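Local structure of putative isochorismatase (Streptomyces avermitilis, 3KL2) at residues T38-G42 against V43-A47; A105-K108 against G109-G112; T81-G85 against Y86-T90; P208-S211 against A212-I215. The protein is probably a hydrolase of the isochorismatase-like family, although its actual substrate and reaction remain unknown. All coordinates share one frame; numbering follows the deposited sequence.

Contact 1 of 4, residues T38-G42 against V43-A47; sequences TSDGG and VLHGA
The imidazole of His45 lies against the backbone of Ser39 and Asp40, and this is where the contact is tight. One ring face is laid on the chain, with Ser39 C 3.6 Å above the plane near its centre and Asp40 N nearer the rim. With CG anti to the backbone N (chi1 172°), the ring swings back over the preceding loop, bringing ND1 into a hydrogen bond with Phe37 O. Histidine suits the place because it combines a flat face for peptide packing with a ring N that can bond to a main-chain carbonyl. Ser39 O comes 3.3 Å from His45 CB while also accepting from Gly42 N. His45 N donates to Gly42 O over 3.2 Å, meeting it from above the carbonyl plane. Gly41, with phi 96°, takes the turn position where a side chain would strike the preceding carbonyl.

The solvent side is looser. Asp40, rooted away from the ring, brings OD1 within 3.1 Å of His45 NE2, its carboxylate plane turned 70° from the imidazole, and Val43 faces outward. The loop is built on a type II beta turn from Ser39 to Gly42, linking helix 35-38 to helix 45-55.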
loop_
_atom_site.group_PDB
_atom_site.type_symbol
_atom_site.label_atom_id
_atom_site.label_comp_id
_atom_site.label_asym_id
_atom_site.label_seq_id
_atom_site.Cartn_x
_atom_site.Cartn_y
_atom_site.Cartn_z
ATOM N N THR A 38 -16.490 -23.043 8.643
ATOM C CA THR A 38 -17.837 -23.386 8.181
ATOM C C THR A 38 -18.374 -24.742 8.611
ATOM O O THR A 38 -19.584 -24.934 8.630
ATOM C CB THR A 38 -17.861 -23.450 6.647
ATOM O OG1 THR A 38 -16.822 -24.345 6.241
ATOM C CG2 THR A 38 -17.644 -22.066 6.029
ATOM N N SER A 39 -17.496 -25.688 8.937
ATOM C CA SER A 39 -17.903 -27.105 8.983
ATOM C C SER A 39 -17.526 -27.805 10.281
ATOM O O SER A 39 -16.488 -27.506 10.875
ATOM C CB SER A 39 -17.228 -27.850 7.825
ATOM O OG SER A 39 -17.245 -27.095 6.617
ATOM N N ASP A 40 -18.359 -28.767 10.687
ATOM C CA ASP A 40 -18.152 -29.550 11.906
ATOM C C ASP A 40 -16.751 -30.154 11.931
ATOM O O ASP A 40 -16.346 -30.790 10.964
ATOM C CB ASP A 40 -19.203 -30.678 12.029
ATOM C CG ASP A 40 -20.568 -30.186 12.607
ATOM O OD1 ASP A 40 -20.650 -29.056 13.143
ATOM O OD2 ASP A 40 -21.569 -30.947 12.538
ATOM N N GLY A 41 -16.022 -29.921 13.025
ATOM C CA GLY A 41 -14.675 -30.458 13.225
ATOM C C GLY A 41 -13.595 -29.463 12.838
ATOM O O GLY A 41 -12.422 -29.646 13.174
ATOM N N GLY A 42 -13.989 -28.416 12.104
ATOM C CA GLY A 42 -13.109 -27.306 11.820
ATOM C C GLY A 42 -12.712 -26.691 13.146
ATOM O O GLY A 42 -13.523 -26.613 14.065
ATOM N N VAL A 43 -11.475 -26.253 13.259
ATOM C CA VAL A 43 -10.962 -25.869 14.573
ATOM C C VAL A 43 -11.607 -24.618 15.140
ATOM O O VAL A 43 -11.564 -24.388 16.341
ATOM C CB VAL A 43 -9.432 -25.669 14.524
ATOM C CG1 VAL A 43 -8.972 -24.747 15.679
ATOM C CG2 VAL A 43 -8.727 -27.056 14.556
ATOM N N LEU A 44 -12.172 -23.792 14.270
ATOM C CA LEU A 44 -12.752 -22.534 14.707
ATOM C C LEU A 44 -14.248 -22.553 14.500
ATOM O O LEU A 44 -14.913 -21.532 14.635
ATOM C CB LEU A 44 -12.125 -21.385 13.914
ATOM C CG LEU A 44 -10.691 -21.135 14.391
ATOM C CD1 LEU A 44 -9.936 -20.257 13.387
ATOM C CD2 LEU A 44 -10.689 -20.500 15.832
ATOM N N HIS A 45 -14.778 -23.711 14.137
ATOM C CA HIS A 45 -16.194 -23.801 13.807
ATOM C C HIS A 45 -17.083 -23.661 15.041
ATOM O O HIS A 45 -18.170 -23.088 14.937
ATOM C CB HIS A 45 -16.503 -25.125 13.111
ATOM C CG HIS A 45 -17.970 -25.371 12.923
ATOM N ND1 HIS A 45 -18.741 -24.632 12.044
ATOM C CD2 HIS A 45 -18.807 -26.268 13.504
ATOM C CE1 HIS A 45 -19.991 -25.070 12.085
ATOM N NE2 HIS A 45 -20.058 -26.062 12.961
ATOM N N GLY A 46 -16.647 -24.216 16.174
ATOM C CA GLY A 46 -17.421 -24.118 17.428
ATOM C C GLY A 46 -17.703 -22.664 17.792
ATOM O O GLY A 46 -18.805 -22.296 18.190
ATOM N N ALA A 47 -16.696 -21.827 17.595
ATOM C CA ALA A 47 -16.780 -20.402 17.946
ATOM C C ALA A 47 -17.720 -19.564 17.044
ATOM O O ALA A 47 -18.145 -18.503 17.447
ATOM C CB ALA A 47 -15.357 -19.784 17.976
#

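Contact 2 of 4, residues A105-K108 against G109-G112; sequences AFVK and GTWG
Thr110 folds back onto Val107 across a type II beta turn, Val107 to Thr110, in the loop between helix 96-103 and strand 126-127. Hydrogen bonding dominates. Val107 O accepts from Thr110 OG1 at 2.7 Å, the hydroxyl oxygen lying 15° from the carbonyl plane, whereas the usual turn bond from Thr110 N is weak, 3.4 Å long and bent to 134°. The side chain thus supplies the firmer closure. Its chi1 of 61° sets OG1 between the backbone N and the carbonyl carbon, facing back across the turn, where it also accepts from Ala113 N; threonine suits a place that needs a donor and an acceptor in one short side chain.

Apolar contact is slight: the methyl CG2 of Thr110 rests 3.9 Å from Val107 CB, while CG2 of Val107 lies by Tyr86 and CG1 by Glu84. Conformation accounts for Gly109, whose positive phi would push a side chain into Lys108 O.

Charge is carried away from the turn. The Lys108 chain, bent near its end, takes NZ to Thr81 OG1 and into a salt bridge with Glu129 of the second subunit, so this surface turn also takes part in the assembly.

Water completes the closure on the side of Val107 N: one molecule accepts from that N at 3.1 Å and donates to Thr110 OG1 at 2.9 Å.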
loop_
_atom_site.group_PDB
_atom_site.type_symbol
_atom_site.label_atom_id
_atom_site.label_comp_id
_atom_site.label_asym_id
_atom_site.label_seq_id
_atom_site.Cartn_x
_atom_site.Cartn_y
_atom_site.Cartn_z
ATOM N N ALA A 105 -4.606 -23.625 13.100
ATOM C CA ALA A 105 -5.684 -23.379 12.113
ATOM C C ALA A 105 -5.155 -22.927 10.743
ATOM O O ALA A 105 -4.128 -22.293 10.632
ATOM C CB ALA A 105 -6.642 -22.327 12.655
ATOM N N PHE A 106 -5.894 -23.262 9.706
ATOM C CA PHE A 106 -5.538 -22.923 8.336
ATOM C C PHE A 106 -4.135 -23.398 7.855
ATOM O O PHE A 106 -3.420 -22.667 7.157
ATOM C CB PHE A 106 -5.706 -21.434 8.120
ATOM C CG PHE A 106 -7.014 -20.905 8.567
ATOM C CD1 PHE A 106 -7.116 -20.170 9.719
ATOM C CD2 PHE A 106 -8.130 -21.057 7.797
ATOM C CE1 PHE A 106 -8.328 -19.627 10.114
ATOM C CE2 PHE A 106 -9.339 -20.523 8.199
ATOM C CZ PHE A 106 -9.433 -19.819 9.338
ATOM N N VAL A 107 -3.748 -24.625 8.203
ATOM C CA VAL A 107 -2.486 -25.163 7.687
ATOM C C VAL A 107 -2.702 -25.507 6.192
ATOM O O VAL A 107 -3.700 -26.135 5.823
ATOM C CB VAL A 107 -1.978 -26.374 8.517
ATOM C CG1 VAL A 107 -0.614 -26.837 8.036
ATOM C CG2 VAL A 107 -1.863 -26.017 10.033
ATOM N N LYS A 108 -1.797 -25.042 5.335
ATOM C CA LYS A 108 -1.787 -25.413 3.891
ATOM C C LYS A 108 -1.812 -26.924 3.677
ATOM O O LYS A 108 -1.015 -27.652 4.284
ATOM C CB LYS A 108 -0.524 -24.897 3.190
ATOM C CG LYS A 108 -0.637 -23.498 2.637
ATOM C CD LYS A 108 0.480 -23.201 1.583
ATOM C CE LYS A 108 -0.144 -22.616 0.270
ATOM N NZ LYS A 108 -0.911 -21.304 0.504
ATOM N N GLY A 109 -2.718 -27.387 2.817
ATOM C CA GLY A 109 -2.802 -28.834 2.454
ATOM C C GLY A 109 -3.568 -29.727 3.445
ATOM O O GLY A 109 -3.357 -30.965 3.485
ATOM N N THR A 110 -4.436 -29.100 4.244
ATOM C CA THR A 110 -5.338 -29.796 5.178
ATOM C C THR A 110 -6.763 -29.538 4.775
ATOM O O THR A 110 -7.069 -28.613 4.045
ATOM C CB THR A 110 -5.209 -29.294 6.613
ATOM O OG1 THR A 110 -5.557 -27.889 6.660
ATOM C CG2 THR A 110 -3.809 -29.513 7.132
ATOM N N TRP A 111 -7.657 -30.368 5.280
ATOM C CA TRP A 111 -9.084 -30.222 5.051
ATOM C C TRP A 111 -9.545 -28.874 5.588
ATOM O O TRP A 111 -10.347 -28.166 4.932
ATOM C CB TRP A 111 -9.839 -31.376 5.714
ATOM C CG TRP A 111 -11.344 -31.226 5.793
ATOM C CD1 TRP A 111 -12.277 -31.547 4.815
ATOM C CD2 TRP A 111 -12.094 -30.744 6.915
ATOM N NE1 TRP A 111 -13.552 -31.277 5.271
ATOM C CE2 TRP A 111 -13.478 -30.808 6.557
ATOM C CE3 TRP A 111 -11.736 -30.278 8.196
ATOM C CZ2 TRP A 111 -14.492 -30.425 7.420
ATOM C CZ3 TRP A 111 -12.767 -29.894 9.079
ATOM C CH2 TRP A 111 -14.127 -29.957 8.674
ATOM N N GLY A 112 -9.027 -28.504 6.746
ATOM C CA GLY A 112 -9.421 -27.224 7.370
ATOM C C GLY A 112 -9.201 -26.006 6.499
ATOM O O GLY A 112 -10.011 -25.047 6.523
HETATM O O HOH W 1 -5.739 -26.712 9.329
#

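Contact 3 of 4, residues T81-G85 against Y86-T90; sequences TFAEG and YGELT
Tyr86 and Phe82 meet round a tight bend, the tyrosine ring passing beside the root of the phenylalanine so that CE1 of Tyr86 lies 3.7 Å from CB of Phe82. The two rings are inclined at 42° with centroids 5.7 Å apart. Tyr86 serves both environments: its ring carbons CD1 and CE1 pack on Phe82, while OH reaches Ala105 O with a hydrogen bond. Its backbone closes one turn and opens another, for Tyr86 N donates to Ala83 O at 3.1 Å, ending a type II turn, and its own carbonyl accepts from Leu89 N in a type I turn. Gly85 provides the positive phi (95°) that the first turn requires. Leu89 CD1 packs 3.9 Å from Phe82 CE1, the leucine crossing at about a right angle.

Glu88 ties the two turns together, being long enough to reach both Ala83 and Arg132. Extended beyond CG, it accepts from Ala83 N at OE1, 2.9 Å and nearly straight (162°), though the N-H comes from above the carboxylate plane. A water donates to OE1 and Ala83 O and accepts from Glu88 N, while OE2 forms a salt bridge with Arg132.

Between strand 75-78 and helix 96-103, the loop lays Phe82, Tyr86 and Leu89 on that helix at Val100 and Val101, a buried place suited to apolar Phe82 and Leu89; Leu89 and Glu88 pack on Phe144 and Ile145 of the second subunit.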
loop_
_atom_site.group_PDB
_atom_site.type_symbol
_atom_site.label_atom_id
_atom_site.label_comp_id
_atom_site.label_asym_id
_atom_site.label_seq_id
_atom_site.Cartn_x
_atom_site.Cartn_y
_atom_site.Cartn_z
ATOM N N THR A 81 -4.248 -19.170 4.420
ATOM C CA THR A 81 -3.529 -20.436 4.632
ATOM C C THR A 81 -2.142 -20.150 5.151
ATOM O O THR A 81 -1.643 -19.056 4.884
ATOM C CB THR A 81 -3.302 -21.176 3.303
ATOM O OG1 THR A 81 -2.444 -20.372 2.504
ATOM C CG2 THR A 81 -4.572 -21.424 2.553
ATOM N N PHE A 82 -1.490 -21.110 5.822
ATOM C CA PHE A 82 -0.112 -20.914 6.312
ATOM C C PHE A 82 0.722 -22.148 6.020
ATOM O O PHE A 82 0.265 -23.238 6.229
ATOM C CB PHE A 82 -0.043 -20.552 7.835
ATOM C CG PHE A 82 -0.886 -19.337 8.194
ATOM C CD1 PHE A 82 -0.304 -18.091 8.347
ATOM C CD2 PHE A 82 -2.267 -19.439 8.293
ATOM C CE1 PHE A 82 -1.071 -16.964 8.620
ATOM C CE2 PHE A 82 -3.044 -18.308 8.588
ATOM C CZ PHE A 82 -2.432 -17.069 8.746
ATOM N N ALA A 83 1.935 -21.966 5.505
ATOM C CA ALA A 83 2.862 -23.058 5.378
ATOM C C ALA A 83 3.009 -23.687 6.763
ATOM O O ALA A 83 3.060 -22.981 7.763
ATOM C CB ALA A 83 4.223 -22.577 4.851
ATOM N N GLU A 84 3.016 -25.021 6.791
ATOM C CA GLU A 84 3.112 -25.803 8.018
ATOM C C GLU A 84 4.331 -25.397 8.820
ATOM O O GLU A 84 5.402 -25.256 8.267
ATOM C CB GLU A 84 3.206 -27.313 7.675
ATOM C CG GLU A 84 3.128 -28.313 8.840
ATOM C CD GLU A 84 3.109 -29.756 8.296
ATOM O OE1 GLU A 84 2.097 -30.112 7.621
ATOM O OE2 GLU A 84 4.117 -30.496 8.492
ATOM N N GLY A 85 4.146 -25.280 10.130
ATOM C CA GLY A 85 5.163 -24.814 11.062
ATOM C C GLY A 85 5.040 -23.309 11.336
ATOM O O GLY A 85 5.673 -22.809 12.221
ATOM N N TYR A 86 4.223 -22.598 10.573
ATOM C CA TYR A 86 4.038 -21.135 10.751
ATOM C C TYR A 86 5.322 -20.317 10.610
ATOM O O TYR A 86 5.437 -19.223 11.154
ATOM C CB TYR A 86 3.296 -20.814 12.083
ATOM C CG TYR A 86 1.892 -21.389 12.091
ATOM C CD1 TYR A 86 0.851 -20.727 11.471
ATOM C CD2 TYR A 86 1.620 -22.616 12.672
ATOM C CE1 TYR A 86 -0.401 -21.259 11.431
ATOM C CE2 TYR A 86 0.318 -23.151 12.634
ATOM C CZ TYR A 86 -0.672 -22.460 12.017
ATOM O OH TYR A 86 -1.973 -22.967 11.955
ATOM N N GLY A 87 6.264 -20.818 9.832
ATOM C CA GLY A 87 7.585 -20.170 9.692
ATOM C C GLY A 87 7.550 -18.870 8.852
ATOM O O GLY A 87 8.587 -18.171 8.761
ATOM N N GLU A 88 6.379 -18.565 8.272
ATOM C CA GLU A 88 6.140 -17.320 7.537
ATOM C C GLU A 88 5.756 -16.155 8.458
ATOM O O GLU A 88 5.659 -14.999 7.980
ATOM C CB GLU A 88 5.003 -17.466 6.473
ATOM C CG GLU A 88 5.232 -18.613 5.454
ATOM C CD GLU A 88 3.994 -18.957 4.634
ATOM O OE1 GLU A 88 2.910 -19.233 5.202
ATOM O OE2 GLU A 88 4.094 -18.967 3.393
ATOM N N LEU A 89 5.467 -16.464 9.733
ATOM C CA LEU A 89 5.061 -15.465 10.732
ATOM C C LEU A 89 6.155 -15.336 11.759
ATOM O O LEU A 89 6.947 -16.256 11.923
ATOM C CB LEU A 89 3.807 -15.884 11.463
ATOM C CG LEU A 89 2.550 -16.075 10.623
ATOM C CD1 LEU A 89 1.349 -16.351 11.577
ATOM C CD2 LEU A 89 2.266 -14.899 9.654
ATOM N N THR A 90 6.177 -14.202 12.459
ATOM C CA THR A 90 6.923 -14.087 13.719
ATOM C C THR A 90 6.741 -15.302 14.596
ATOM O O THR A 90 5.648 -15.816 14.696
ATOM C CB THR A 90 6.456 -12.859 14.577
ATOM O OG1 THR A 90 7.149 -12.851 15.839
ATOM C CG2 THR A 90 4.911 -12.844 14.798
HETATM O O HOH W 2 3.910 -20.318 7.744
#

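Contact 4 of 4, residues P208-S211 against A212-I215; sequences PMTS and ADVI
Thr210 and Asp213 face each other at the N-cap of helix 211-218, which follows strand 207-209, one of the two outermost strands of the parallel sheet within this chain, with Thr210 between. Their side chains run obliquely past one another. The threonine hydroxyl, placed between the backbone N and the carbonyl carbon (chi1 63°), turns into the helix and accepts from Asp213 N at 3.2 Å along a fairly straight line (161°), the capping bond. Asp213 bends back over the same hydroxyl, its CG 3.2 Å from Thr210 OG1. Threonine offers a short acceptor for an amide of the first turn, where no earlier helical carbonyl is available, and an aspartate near the N-terminus probably also interacts favourably with the helix dipole.

Met209 comes at Asp213 from another direction, the two side chains crossing at about a right angle with CB to CB 4.0 Å. Its CB also lies 4.1 Å from Val214 CG2, a modest apolar contact where strand meets helix. The buried Val214 side chain also touches Leu182 of strand 178-187 and Val64 of helix 57-71, where a compact branched residue fits.

Ser211 OG hydrogen-bonds Asp184 OD2, a small polar residue thereby linking the helix start to strand 178-187. Regular helical bonding has begun: Val214 N donates to Thr210 O at 3.2 Å, and Ile215 N meets Ser211 O at 2.9 Å, with a virtually linear N-H···O angle of 179°.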
loop_
_atom_site.group_PDB
_atom_site.type_symbol
_atom_site.label_atom_id
_atom_site.label_comp_id
_atom_site.label_asym_id
_atom_site.label_seq_id
_atom_site.Cartn_x
_atom_site.Cartn_y
_atom_site.Cartn_z
ATOM N N PRO A 208 -24.443 -1.262 3.765
ATOM C CA PRO A 208 -24.886 -2.596 4.170
ATOM C C PRO A 208 -26.197 -3.009 3.479
ATOM O O PRO A 208 -27.146 -2.208 3.411
ATOM C CB PRO A 208 -25.086 -2.471 5.698
ATOM C CG PRO A 208 -24.479 -1.188 6.075
ATOM C CD PRO A 208 -24.571 -0.298 4.867
ATOM N N MET A 209 -26.220 -4.232 2.953
ATOM C CA MET A 209 -27.427 -4.785 2.357
ATOM C C MET A 209 -27.641 -6.240 2.764
ATOM O O MET A 209 -26.762 -6.925 3.319
ATOM C CB MET A 209 -27.392 -4.693 0.822
ATOM C CG MET A 209 -26.719 -3.456 0.308
ATOM S SD MET A 209 -27.237 -2.906 -1.326
ATOM C CE MET A 209 -28.810 -2.161 -0.761
ATOM N N THR A 210 -28.837 -6.713 2.473
ATOM C CA THR A 210 -29.152 -8.085 2.711
ATOM C C THR A 210 -28.823 -8.828 1.435
ATOM O O THR A 210 -28.608 -8.223 0.374
ATOM C CB THR A 210 -30.619 -8.247 3.139
ATOM O OG1 THR A 210 -31.490 -7.821 2.079
ATOM C CG2 THR A 210 -30.869 -7.408 4.394
ATOM N N SER A 211 -28.714 -10.139 1.565
ATOM C CA SER A 211 -28.618 -11.033 0.434
ATOM C C SER A 211 -29.731 -10.735 -0.580
ATOM O O SER A 211 -29.474 -10.520 -1.765
ATOM C CB SER A 211 -28.727 -12.473 0.932
ATOM O OG SER A 211 -29.831 -12.633 1.826
ATOM N N ALA A 212 -30.968 -10.719 -0.105
ATOM C CA ALA A 212 -32.126 -10.489 -0.981
ATOM C C ALA A 212 -32.035 -9.174 -1.775
ATOM O O ALA A 212 -32.366 -9.154 -2.955
ATOM C CB ALA A 212 -33.456 -10.550 -0.166
ATOM N N ASP A 213 -31.616 -8.091 -1.125
ATOM C CA ASP A 213 -31.450 -6.793 -1.790
ATOM C C ASP A 213 -30.416 -6.875 -2.930
ATOM O O ASP A 213 -30.616 -6.316 -4.035
ATOM C CB ASP A 213 -30.952 -5.733 -0.792
ATOM C CG ASP A 213 -32.038 -5.257 0.191
ATOM O OD1 ASP A 213 -33.250 -5.429 -0.091
ATOM O OD2 ASP A 213 -31.643 -4.686 1.250
ATOM N N VAL A 214 -29.301 -7.545 -2.636
ATOM C CA VAL A 214 -28.207 -7.703 -3.588
ATOM C C VAL A 214 -28.652 -8.528 -4.776
ATOM O O VAL A 214 -28.446 -8.129 -5.922
ATOM C CB VAL A 214 -27.004 -8.419 -2.965
ATOM C CG1 VAL A 214 -26.012 -8.774 -4.043
ATOM C CG2 VAL A 214 -26.378 -7.546 -1.919
ATOM N N ILE A 215 -29.251 -9.682 -4.490
ATOM C CA ILE A 215 -29.807 -10.559 -5.527
ATOM C C ILE A 215 -30.751 -9.765 -6.455
ATOM O O ILE A 215 -30.595 -9.784 -7.671
ATOM C CB ILE A 215 -30.495 -11.780 -4.904
ATOM C CG1 ILE A 215 -29.439 -12.713 -4.297
ATOM C CG2 ILE A 215 -31.318 -12.537 -5.936
ATOM C CD1 ILE A 215 -30.021 -13.773 -3.356
#

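Overall arrangement
Contacts 1, 2 and 3 form a connected patch of loops, each built on a type II turn with a glycine of positive phi, while contact 4 lies apart, its centre about 31 Å from that of contact 2. Contact 2 is a surface turn; the others are partly buried. Contacts 3 and 2 lie in the loops before and after helix 96-103, contact 1 between helices 35-38 and 45-55, and contact 4 between strand 207-209 and helix 211-218. Trp111 joins contacts 1 and 2, whereas contacts 2 and 3 meet through hydrogen bonds and both reach the second subunit. Peptide-ring packing marks contact 1, aromatic packing and a carboxylate bridging two turns contact 3, and capping contact 4.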